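Local structure of epimerase domain-containing protein (Bacillus cereus HuA2-4, 6ZLK) at residues A[219-222]-A[223-227]. The protein interconverts UDP-glucuronic acid and UDP-galacturonic acid by inverting the configuration at C4 of the sugar, with a bound NAD as cofactor. Numbering follows the deposited sequence.
Sequences DDCI and RGTVA
Asp220 and Arg223, three residues apart on helix 218-230, form a salt bridge in which Arg223 NH2 lies 2.9 Å from Asp220 OD1. The oxygen sits near the guanidinium plane, yet the nitrogen meets it from above the carboxylate, the two planes standing 76° apart. A bend at chi3 (-75°) folds the arginine back toward the start of the helix and lays its guanidinium face over Asp219 O, which is 3.5 Å from the plane. Water 2 joins Arg223 NE to the same OD1, and water 1 links NH2 to Asp219 OD2; both waters lie in the guanidinium plane at its edge, alongside Asp220 OD1. Asp220 OD1 and OD2 also accept from the backbone N of Thr296 and Val297 respectively, which join the loop holding these residues to the helix and hold the carboxylate that Arg223 engages.

A different face carries the hydroxyl of Thr225. With OG1 placed beside its own backbone N (chi1 -58°), it donates to Cys221 O at 2.7 Å from above the carbonyl plane, while Thr225 N reaches that oxygen at 2.9 Å. One buried carbonyl thus takes two donors, and OG1 is bonded to Tyr176 OH as well. Apolar contact is slight: Ile222 CG2 and Val226 CG2 approach to 4.2 Å, and Ile222 also packs on Ile12, Leu16 and Ala19 of helix 11-21.

Backbone bonds from Arg223, Gly224 and Val226 continue the i to i-4 pattern. The whole illustrates an alpha-helix with an i/i+3 salt bridge and a threonine hydroxyl bonded to the i-4 carbonyl, set against the Rossmann-type sheet of the NAD-dependent epimerase/dehydratase family, with the side chain of Cys221 about 7 Å from the bound NAD.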
loop_
_atom_site.group_PDB
_atom_site.type_symbol
_atom_site.label_atom_id
_atom_site.label_comp_id
_atom_site.label_asym_id
_atom_site.label_seq_id
_atom_site.Cartn_x
_atom_site.Cartn_y
_atom_site.Cartn_z
ATOM N N ASP A 219 17.422 -10.014 20.928
ATOM C CA ASP A 219 16.802 -10.921 21.934
ATOM C C ASP A 219 15.501 -10.321 22.486
ATOM O O ASP A 219 14.571 -11.170 22.761
ATOM C CB ASP A 219 17.730 -11.273 23.076
ATOM C CG ASP A 219 18.943 -12.070 22.664
ATOM O OD1 ASP A 219 18.987 -12.551 21.520
ATOM O OD2 ASP A 219 19.841 -12.203 23.532
ATOM N N ASP A 220 15.386 -9.012 22.580
ATOM C CA ASP A 220 14.119 -8.376 23.008
ATOM C C ASP A 220 13.058 -8.621 21.941
ATOM O O ASP A 220 11.934 -9.026 22.257
ATOM C CB ASP A 220 14.355 -6.927 23.392
ATOM C CG ASP A 220 15.018 -6.740 24.757
ATOM O OD1 ASP A 220 14.658 -7.550 25.684
ATOM O OD2 ASP A 220 15.811 -5.772 24.922
ATOM N N CYS A 221 13.412 -8.258 20.707
ATOM C CA CYS A 221 12.561 -8.465 19.530
ATOM C C CYS A 221 12.017 -9.909 19.540
ATOM O O CYS A 221 10.814 -10.152 19.379
ATOM C CB CYS A 221 13.387 -8.183 18.285
ATOM S SG CYS A 221 12.528 -8.686 16.771
ATOM N N ILE A 222 12.886 -10.897 19.672
ATOM C CA ILE A 222 12.487 -12.315 19.572
ATOM C C ILE A 222 11.608 -12.701 20.788
ATOM O O ILE A 222 10.597 -13.381 20.560
ATOM C CB ILE A 222 13.725 -13.210 19.432
ATOM C CG1 ILE A 222 14.442 -12.912 18.119
ATOM C CG2 ILE A 222 13.392 -14.691 19.614
ATOM C CD1 ILE A 222 13.625 -13.069 16.875
ATOM N N ARG A 223 11.892 -12.201 21.991
ATOM C CA ARG A 223 11.013 -12.487 23.160
ATOM C C ARG A 223 9.616 -11.913 22.915
ATOM O O ARG A 223 8.623 -12.636 23.163
ATOM C CB ARG A 223 11.575 -11.899 24.463
ATOM C CG ARG A 223 12.639 -12.791 25.051
ATOM C CD ARG A 223 13.107 -12.288 26.409
ATOM N NE ARG A 223 13.984 -11.128 26.328
ATOM C CZ ARG A 223 15.315 -11.191 26.267
ATOM N NH1 ARG A 223 15.944 -12.369 26.251
ATOM N NH2 ARG A 223 16.025 -10.078 26.196
ATOM N N GLY A 224 9.510 -10.704 22.343
ATOM C CA GLY A 224 8.175 -10.177 22.011
ATOM C C GLY A 224 7.486 -11.007 20.953
ATOM O O GLY A 224 6.246 -11.266 20.987
ATOM N N THR A 225 8.263 -11.435 19.965
ATOM C CA THR A 225 7.718 -12.160 18.817
ATOM C C THR A 225 7.184 -13.532 19.276
ATOM O O THR A 225 6.082 -13.936 18.828
ATOM C CB THR A 225 8.791 -12.197 17.728
ATOM O OG1 THR A 225 9.189 -10.877 17.344
ATOM C CG2 THR A 225 8.322 -12.988 16.538
ATOM N N VAL A 226 7.947 -14.269 20.076
ATOM C CA VAL A 226 7.504 -15.551 20.650
ATOM C C VAL A 226 6.298 -15.292 21.564
ATOM O O VAL A 226 5.403 -16.111 21.539
ATOM C CB VAL A 226 8.694 -16.219 21.347
ATOM C CG1 VAL A 226 8.245 -17.415 22.137
ATOM C CG2 VAL A 226 9.737 -16.611 20.310
ATOM N N ALA A 227 6.273 -14.192 22.293
ATOM C CA ALA A 227 5.134 -13.886 23.182
ATOM C C ALA A 227 3.854 -13.739 22.353
ATOM O O ALA A 227 2.779 -14.077 22.883
ATOM C CB ALA A 227 5.370 -12.673 24.016
HETATM O O HOH W 1 18.728 -11.241 26.041
HETATM O O HOH W 2 12.240 -8.843 26.295
#